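Local coordinates for oxalate--CoA ligase (Arabidopsis thaliana, PDB 5IE2), which belongs to the ANL superfamily of AMP-binding enzymes, with an AMP-binding C-terminal family region, and is modelled here with adenosine-5'-triphosphate, at residues L23-K28 against N65-V70; I71-V76 against G221-L226; L107-E112 against P116-A121. All coordinates share one frame; numbering follows the deposited sequence.

Interaction 1: residues L23-K28 against N65-V70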
loop_
_atom_site.group_PDB
_atom_site.type_symbol
_atom_site.label_atom_id
_atom_site.label_comp_id
_atom_site.label_asym_id
_atom_site.label_seq_id
_atom_site.Cartn_x
_atom_site.Cartn_y
_atom_site.Cartn_z
ATOM N N LEU A 23 5.799 -14.231 12.761
ATOM C CA LEU A 23 6.277 -14.123 11.378
ATOM C C LEU A 23 6.733 -15.491 10.877
ATOM O O LEU A 23 7.617 -16.122 11.483
ATOM C CB LEU A 23 7.450 -13.118 11.299
ATOM C CG LEU A 23 7.976 -12.818 9.877
ATOM C CD1 LEU A 23 6.920 -12.090 9.119
ATOM C CD2 LEU A 23 9.217 -11.870 9.995
ATOM N N SER A 24 6.123 -15.948 9.783
ATOM C CA SER A 24 6.502 -17.206 9.139
ATOM C C SER A 24 6.935 -16.916 7.737
ATOM O O SER A 24 6.536 -15.901 7.144
ATOM C CB SER A 24 5.330 -18.205 9.098
ATOM O OG SER A 24 4.960 -18.588 10.394
ATOM N N VAL A 25 7.838 -17.764 7.239
ATOM C CA VAL A 25 8.148 -17.824 5.815
ATOM C C VAL A 25 7.669 -19.195 5.404
ATOM O O VAL A 25 8.085 -20.190 6.018
ATOM C CB VAL A 25 9.650 -17.652 5.546
ATOM C CG1 VAL A 25 9.961 -17.953 4.060
ATOM C CG2 VAL A 25 10.112 -16.254 5.979
ATOM N N SER A 26 6.705 -19.242 4.482
ATOM C CA SER A 26 6.033 -20.496 4.128
ATOM C C SER A 26 7.061 -21.629 3.889
ATOM O O SER A 26 7.979 -21.503 3.068
ATOM C CB SER A 26 5.173 -20.327 2.868
ATOM O OG SER A 26 4.509 -21.565 2.544
ATOM N N GLY A 27 6.885 -22.700 4.634
ATOM C CA GLY A 27 7.684 -23.926 4.494
ATOM C C GLY A 27 9.010 -23.871 5.217
ATOM O O GLY A 27 9.769 -24.848 5.191
ATOM N N LYS A 28 9.330 -22.761 5.881
ATOM C CA LYS A 28 10.697 -22.593 6.370
ATOM C C LYS A 28 10.802 -22.054 7.795
ATOM O O LYS A 28 11.339 -22.726 8.666
ATOM C CB LYS A 28 11.478 -21.675 5.437
ATOM C CG LYS A 28 12.985 -21.617 5.775
ATOM C CD LYS A 28 13.771 -20.983 4.610
ATOM C CE LYS A 28 15.239 -20.667 4.951
ATOM N NZ LYS A 28 16.094 -21.847 5.271
ATOM N N ASN A 65 10.241 -9.826 -0.300
ATOM C CA ASN A 65 9.468 -9.889 0.951
ATOM C C ASN A 65 9.977 -11.045 1.788
ATOM O O ASN A 65 9.441 -12.165 1.706
ATOM C CB ASN A 65 7.958 -10.056 0.696
ATOM C CG ASN A 65 7.297 -8.752 0.225
ATOM O OD1 ASN A 65 7.931 -7.674 0.205
ATOM N ND2 ASN A 65 6.012 -8.841 -0.169
ATOM N N THR A 66 10.987 -10.768 2.612
ATOM C CA THR A 66 11.676 -11.845 3.320
ATOM C C THR A 66 11.813 -11.562 4.799
ATOM O O THR A 66 11.606 -10.437 5.242
ATOM C CB THR A 66 13.094 -12.043 2.781
ATOM O OG1 THR A 66 13.841 -10.860 3.029
ATOM C CG2 THR A 66 13.071 -12.267 1.262
ATOM N N VAL A 67 12.164 -12.590 5.557
ATOM C CA VAL A 67 12.254 -12.412 6.999
ATOM C C VAL A 67 13.357 -11.419 7.363
ATOM O O VAL A 67 13.220 -10.632 8.354
ATOM C CB VAL A 67 12.472 -13.797 7.686
ATOM C CG1 VAL A 67 13.829 -14.422 7.238
ATOM C CG2 VAL A 67 12.348 -13.708 9.209
ATOM N N GLU A 68 14.455 -11.406 6.589
ATOM C CA GLU A 68 15.529 -10.436 6.866
ATOM C C GLU A 68 15.075 -9.017 6.609
ATOM O O GLU A 68 15.463 -8.093 7.336
ATOM C CB GLU A 68 16.784 -10.722 6.000
ATOM C CG GLU A 68 17.493 -12.033 6.407
ATOM C CD GLU A 68 17.005 -13.260 5.584
ATOM O OE1 GLU A 68 15.984 -13.169 4.830
ATOM O OE2 GLU A 68 17.640 -14.343 5.719
ATOM N N PHE A 69 14.257 -8.821 5.586
ATOM C CA PHE A 69 13.734 -7.460 5.418
ATOM C C PHE A 69 12.942 -7.021 6.672
ATOM O O PHE A 69 13.111 -5.875 7.136
ATOM C CB PHE A 69 12.830 -7.330 4.194
ATOM C CG PHE A 69 12.111 -5.962 4.152
ATOM C CD1 PHE A 69 12.768 -4.835 3.692
ATOM C CD2 PHE A 69 10.840 -5.824 4.699
ATOM C CE1 PHE A 69 12.112 -3.553 3.657
ATOM C CE2 PHE A 69 10.169 -4.570 4.708
ATOM C CZ PHE A 69 10.815 -3.433 4.201
ATOM N N VAL A 70 12.077 -7.884 7.193
ATOM C CA VAL A 70 11.267 -7.502 8.367
ATOM C C VAL A 70 12.158 -7.166 9.568
ATOM O O VAL A 70 12.004 -6.108 10.231
ATOM C CB VAL A 70 10.268 -8.611 8.761
ATOM C CG1 VAL A 70 9.513 -8.233 10.054
ATOM C CG2 VAL A 70 9.255 -8.847 7.616
#
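Leu23 meets Val67 and Val70 through one methyl group. CB and CG only carry the chain across: no atom of 65-70 lies within 4.2 Å of either, and the same holds for CD1. Chi1 of -175° sets CG anti to the backbone N, and chi2 of 67°, measured to CD1, leaves CD2 as the extended branch that reaches the helix. There CD2 is 3.6 Å from both CB and CG1 of Val70 and 3.8 Å from its CG2; the two side chains reach toward each other, tip to tip. The same methyl, Leu23 CD2, is 3.7 Å from Val67 CG2. Val25, two residues on along the same face of the strand, adds CG2 at 3.8 Å from Val67 CB, the two side chains crossing at about a right angle.

The contact is wholly apolar and buries 185 Å². The helix start is secured separately: Thr66 is its N-cap, and Thr66 OG1 accepts from Phe69 N at 3.3 Å, with an N-H...O angle of 161°.

In the fold, strand 21-25 runs between strands 29-32 and 231-234; Leu23 also packs on Val232 and Leu234, and Val67 on Phe29 and Leu31, so helix 67-78 begins against this mixed sheet.

Interaction 2: residues I71-V76 against G221-L226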
loop_
_atom_site.group_PDB
_atom_site.type_symbol
_atom_site.label_atom_id
_atom_site.label_comp_id
_atom_site.label_asym_id
_atom_site.label_seq_id
_atom_site.Cartn_x
_atom_site.Cartn_y
_atom_site.Cartn_z
ATOM N N ILE A 71 13.079 -8.096 9.856
ATOM C CA ILE A 71 13.942 -7.888 11.008
ATOM C C ILE A 71 14.752 -6.615 10.845
ATOM O O ILE A 71 14.859 -5.826 11.790
ATOM C CB ILE A 71 14.898 -9.080 11.228
ATOM C CG1 ILE A 71 14.072 -10.335 11.554
ATOM C CG2 ILE A 71 15.945 -8.714 12.414
ATOM C CD1 ILE A 71 14.864 -11.672 11.480
ATOM N N MET A 72 15.363 -6.409 9.679
ATOM C CA MET A 72 16.236 -5.234 9.528
ATOM C C MET A 72 15.467 -3.912 9.458
ATOM O O MET A 72 15.941 -2.881 9.949
ATOM C CB MET A 72 17.133 -5.372 8.285
ATOM C CG MET A 72 18.264 -6.489 8.450
ATOM S SD MET A 72 19.031 -6.505 10.109
ATOM C CE MET A 72 19.881 -4.896 10.165
ATOM N N PHE A 73 14.268 -3.935 8.877
ATOM C CA PHE A 73 13.397 -2.742 8.894
ATOM C C PHE A 73 13.150 -2.276 10.335
ATOM O O PHE A 73 13.341 -1.071 10.680
ATOM C CB PHE A 73 12.065 -3.036 8.195
ATOM C CG PHE A 73 11.107 -1.871 8.211
ATOM C CD1 PHE A 73 11.213 -0.882 7.225
ATOM C CD2 PHE A 73 10.134 -1.776 9.178
ATOM C CE1 PHE A 73 10.316 0.221 7.221
ATOM C CE2 PHE A 73 9.235 -0.686 9.194
ATOM C CZ PHE A 73 9.351 0.312 8.213
ATOM N N LEU A 74 12.748 -3.238 11.172
ATOM C CA LEU A 74 12.432 -2.866 12.559
ATOM C C LEU A 74 13.693 -2.573 13.377
ATOM O O LEU A 74 13.620 -1.787 14.335
ATOM C CB LEU A 74 11.628 -3.984 13.230
ATOM C CG LEU A 74 10.211 -4.060 12.608
ATOM C CD1 LEU A 74 9.428 -5.284 13.092
ATOM C CD2 LEU A 74 9.358 -2.724 12.911
ATOM N N ALA A 75 14.830 -3.221 13.031
ATOM C CA ALA A 75 16.116 -2.938 13.741
ATOM C C ALA A 75 16.595 -1.527 13.423
ATOM O O ALA A 75 17.099 -0.823 14.294
ATOM C CB ALA A 75 17.211 -3.962 13.377
ATOM N N VAL A 76 16.460 -1.122 12.166
ATOM C CA VAL A 76 16.839 0.247 11.765
ATOM C C VAL A 76 16.012 1.218 12.607
ATOM O O VAL A 76 16.569 2.195 13.209
ATOM C CB VAL A 76 16.638 0.495 10.247
ATOM C CG1 VAL A 76 16.661 2.026 9.927
ATOM C CG2 VAL A 76 17.753 -0.271 9.451
ATOM N N GLY A 221 -0.633 -4.940 6.098
ATOM C CA GLY A 221 -0.341 -6.377 6.194
ATOM C C GLY A 221 0.671 -6.723 7.301
ATOM O O GLY A 221 0.421 -7.615 8.106
ATOM N N LEU A 222 1.801 -6.018 7.333
ATOM C CA LEU A 222 2.894 -6.398 8.233
ATOM C C LEU A 222 2.785 -5.704 9.597
ATOM O O LEU A 222 2.597 -6.355 10.635
ATOM C CB LEU A 222 4.259 -6.085 7.583
ATOM C CG LEU A 222 5.446 -6.369 8.521
ATOM C CD1 LEU A 222 5.609 -7.933 8.809
ATOM C CD2 LEU A 222 6.734 -5.713 7.989
ATOM N N LEU A 223 2.895 -4.375 9.618
ATOM C CA LEU A 223 3.114 -3.733 10.914
ATOM C C LEU A 223 1.862 -3.768 11.777
ATOM O O LEU A 223 1.978 -3.856 12.997
ATOM C CB LEU A 223 3.585 -2.271 10.732
ATOM C CG LEU A 223 4.975 -2.153 10.042
ATOM C CD1 LEU A 223 5.371 -0.651 9.774
ATOM C CD2 LEU A 223 6.074 -2.893 10.873
ATOM N N SER A 224 0.676 -3.624 11.183
ATOM C CA SER A 224 -0.536 -3.602 12.029
ATOM C C SER A 224 -0.798 -5.012 12.620
ATOM O O SER A 224 -1.320 -5.144 13.761
ATOM C CB SER A 224 -1.763 -3.133 11.243
ATOM O OG SER A 224 -1.528 -1.740 10.854
ATOM N N SER A 225 -0.472 -6.036 11.830
ATOM C CA SER A 225 -0.562 -7.426 12.368
ATOM C C SER A 225 0.364 -7.590 13.566
ATOM O O SER A 225 -0.034 -8.088 14.620
ATOM C CB SER A 225 -0.177 -8.466 11.297
ATOM O OG SER A 225 -1.117 -8.472 10.242
ATOM N N LEU A 226 1.615 -7.214 13.397
ATOM C CA LEU A 226 2.589 -7.405 14.489
ATOM C C LEU A 226 2.161 -6.575 15.694
ATOM O O LEU A 226 2.272 -6.994 16.848
ATOM C CB LEU A 226 3.981 -7.000 14.058
ATOM C CG LEU A 226 4.613 -7.834 12.924
ATOM C CD1 LEU A 226 5.982 -7.238 12.638
ATOM C CD2 LEU A 226 4.757 -9.313 13.373
#
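Leu74 and Phe73 face Leu223 and Leu226 across a helix-helix contact in which every touching residue is buried. The axes of the two short segments pass 12.6 Å apart with a signed crossing angle of -68°, and even the nearest CA atoms, those of Leu74 and Leu223, are 9.5 Å apart. Backbones so far apart can meet only through the ends of long side chains, which agrees with the modest 151 Å² buried.

The apolar contacts run from a ring carbon of Phe73 through methyl groups of the three leucines. Leu223 divides its two branches: CD1 is 3.9 Å from Phe73 CE2, while Leu223 CD2 is 3.9 Å from Leu74 CD2. Leu74 divides its own in turn, since Leu74 CD1 lies 4.0 Å from Leu226 CD1. Leu74 and Leu223 slide past each other in opposite directions, whereas Phe73 and Leu223 cross at about a right angle. With CG anti to the backbone N (chi1 178°), the phenylalanine swings its ring toward the second helix, and the ring atom CE2 does the touching.

Polar bonds stay within each helix. Ser225 OG donates to Gly221 O at 2.8 Å, tilted 30° from the carbonyl plane, so the hydroxyl is satisfied one turn back in a helix that includes a wider pi-type turn at 221-223.

Helix 6-16 covers the same junction: Leu6 touches both Leu74 and Leu223, and Leu10 touches both Leu74 and Leu226. Helix 33-50 packs on helix 67-78 through Ile40 against Leu74, while Val191 of helix 184-198 touches Leu223.

Interaction 3: residues L107-E112 against P116-A121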
loop_
_atom_site.group_PDB
_atom_site.type_symbol
_atom_site.label_atom_id
_atom_site.label_comp_id
_atom_site.label_asym_id
_atom_site.label_seq_id
_atom_site.Cartn_x
_atom_site.Cartn_y
_atom_site.Cartn_z
ATOM N N LEU A 107 23.518 0.760 2.951
ATOM C CA LEU A 107 22.626 -0.054 2.120
ATOM C C LEU A 107 22.591 -1.459 2.692
ATOM O O LEU A 107 23.638 -2.102 2.804
ATOM C CB LEU A 107 23.119 -0.118 0.664
ATOM C CG LEU A 107 22.343 -1.127 -0.199
ATOM C CD1 LEU A 107 20.867 -0.714 -0.350
ATOM C CD2 LEU A 107 23.042 -1.237 -1.580
ATOM N N LEU A 108 21.405 -1.952 3.071
ATOM C CA LEU A 108 21.266 -3.357 3.485
ATOM C C LEU A 108 20.619 -4.188 2.383
ATOM O O LEU A 108 19.657 -3.734 1.730
ATOM C CB LEU A 108 20.381 -3.470 4.747
ATOM C CG LEU A 108 20.899 -2.722 5.980
ATOM C CD1 LEU A 108 19.769 -2.695 7.017
ATOM C CD2 LEU A 108 22.071 -3.569 6.485
ATOM N N THR A 109 21.133 -5.411 2.187
ATOM C CA THR A 109 20.540 -6.371 1.267
ATOM C C THR A 109 20.642 -7.761 1.869
ATOM O O THR A 109 21.295 -7.942 2.902
ATOM C CB THR A 109 21.268 -6.424 -0.142
ATOM O OG1 THR A 109 22.543 -7.045 0.036
ATOM C CG2 THR A 109 21.503 -5.034 -0.773
ATOM N N SER A 110 20.056 -8.747 1.188
ATOM C CA SER A 110 20.286 -10.130 1.533
ATOM C C SER A 110 21.713 -10.515 1.190
ATOM O O SER A 110 22.450 -9.777 0.540
ATOM C CB SER A 110 19.326 -11.081 0.785
ATOM O OG SER A 110 19.721 -11.115 -0.589
ATOM N N LYS A 111 22.080 -11.721 1.619
ATOM C CA LYS A 111 23.403 -12.243 1.306
ATOM C C LYS A 111 23.548 -12.458 -0.189
ATOM O O LYS A 111 24.672 -12.375 -0.715
ATOM C CB LYS A 111 23.624 -13.598 2.007
ATOM C CG LYS A 111 25.053 -14.057 1.872
ATOM C CD LYS A 111 25.300 -15.435 2.465
ATOM C CE LYS A 111 26.822 -15.665 2.554
ATOM N NZ LYS A 111 27.476 -14.489 3.235
ATOM N N GLU A 112 22.438 -12.724 -0.893
ATOM C CA GLU A 112 22.547 -12.913 -2.370
ATOM C C GLU A 112 22.849 -11.560 -3.043
ATOM O O GLU A 112 23.509 -11.456 -4.106
ATOM C CB GLU A 112 21.273 -13.517 -2.966
ATOM C CG GLU A 112 20.907 -14.915 -2.539
ATOM C CD GLU A 112 20.138 -15.012 -1.199
ATOM O OE1 GLU A 112 19.872 -13.984 -0.534
ATOM O OE2 GLU A 112 19.756 -16.146 -0.828
ATOM N N PRO A 116 22.475 -4.000 -9.145
ATOM C CA PRO A 116 22.308 -2.573 -9.438
ATOM C C PRO A 116 22.393 -1.709 -8.171
ATOM O O PRO A 116 22.993 -0.623 -8.230
ATOM C CB PRO A 116 20.900 -2.494 -10.060
ATOM C CG PRO A 116 20.689 -3.856 -10.647
ATOM C CD PRO A 116 21.330 -4.795 -9.629
ATOM N N ALA A 117 21.823 -2.164 -7.050
ATOM C CA ALA A 117 21.856 -1.325 -5.857
ATOM C C ALA A 117 23.280 -1.249 -5.350
ATOM O O ALA A 117 23.752 -0.183 -4.965
ATOM C CB ALA A 117 20.913 -1.855 -4.747
ATOM N N GLN A 118 23.984 -2.365 -5.401
ATOM C CA GLN A 118 25.388 -2.384 -4.956
ATOM C C GLN A 118 26.299 -1.514 -5.822
ATOM O O GLN A 118 27.237 -0.864 -5.328
ATOM C CB GLN A 118 25.910 -3.816 -4.941
ATOM C CG GLN A 118 25.356 -4.603 -3.766
ATOM C CD GLN A 118 25.672 -6.084 -3.825
ATOM O OE1 GLN A 118 24.769 -6.915 -3.830
ATOM N NE2 GLN A 118 26.949 -6.420 -3.877
ATOM N N GLU A 119 26.028 -1.519 -7.117
ATOM C CA GLU A 119 26.747 -0.669 -8.097
ATOM C C GLU A 119 26.539 0.810 -7.752
ATOM O O GLU A 119 27.506 1.621 -7.664
ATOM C CB GLU A 119 26.248 -0.971 -9.512
ATOM C CG GLU A 119 26.924 -0.156 -10.634
ATOM C CD GLU A 119 26.296 -0.408 -12.030
ATOM O OE1 GLU A 119 25.790 -1.531 -12.264
ATOM O OE2 GLU A 119 26.313 0.522 -12.888
ATOM N N ALA A 120 25.270 1.169 -7.539
ATOM C CA ALA A 120 24.954 2.565 -7.158
ATOM C C ALA A 120 25.605 2.966 -5.803
ATOM O O ALA A 120 26.138 4.070 -5.663
ATOM C CB ALA A 120 23.417 2.774 -7.083
ATOM N N ALA A 121 25.546 2.072 -4.810
ATOM C CA ALA A 121 26.088 2.381 -3.476
ATOM C C ALA A 121 27.615 2.557 -3.590
ATOM O O ALA A 121 28.180 3.471 -3.000
ATOM C CB ALA A 121 25.720 1.270 -2.448
#
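Leu107 opens the contact by laying CD2 against one stripe of the helix, between Ala117 and Ala121, which are a turn apart. Leu107 CD2 is 3.9 Å from Ala117 CB and 3.8 Å from Ala121 CB. It also comes to 3.6 Å from Ala117 O, so the methyl rests partly on helix backbone. The leucine is extended, CG anti to the backbone N (chi1 171°), and the facing residues are alanines, consistent with the short 7.0 Å between the CA atoms of Leu107 and Ala121. The next residue, Leu108, belongs to the other face of the sheet and packs on Val59 and Leu61.

Thr109 returns to the helix side, though only loosely. Thr109 OG1 stands 4.5 Å from Gln118 OE1, too far for a bond, and each has other partners. Thr109 OG1 donates to Ser110 O at 2.8 Å and is also hydrogen-bonded to His128 NE2; Gln118 OE1 bonds to Asn114 N. Ser110 OG donates to the anti lone pair of Glu112 OE1 at 2.9 Å and is hydrogen-bonded to Gly113 N as well, tying the connecting turn together.

The segment axes are 9.8 Å apart and their directions differ by 156°, so the helix runs back nearly antiparallel to the strand. This is the first half of a beta-alpha-beta crossover: helix 115-123 leads on to strand 127-132, which pairs in parallel with strand 104-110 through backbone bonds such as those of Leu107 to Ser127 and Val129. Strand 58-61 flanks the other edge, and Phe95 of helix 92-101 packs on Pro116, Ala117 and Ala120.

In the fold
All three contacts are mainly apolar. In interaction 2 every touching residue is buried; interaction 1 has partly exposed Val25 and interaction 3 partly exposed Gln118. Interaction 2 is also the most central, its centre about 14 Å from that of the chain against about 19 and 24 Å. Interactions 1 and 2 use successive parts of helix 67-78 and join where Val70 CG2 lies 3.9 Å from Leu222 CD1. Interaction 3 touches interaction 2 through Leu108 CD1, 3.8 Å from Met72 CE; because Leu107 packs on helix 115-123 and Leu108 on helix 67-78, these helices lie on opposite faces of the strand. Side-chain hydrogen bonds sit beside the apolar contacts: the Thr66 N-cap, Ser225 within its helix, Thr109 and Ser110 near the turn.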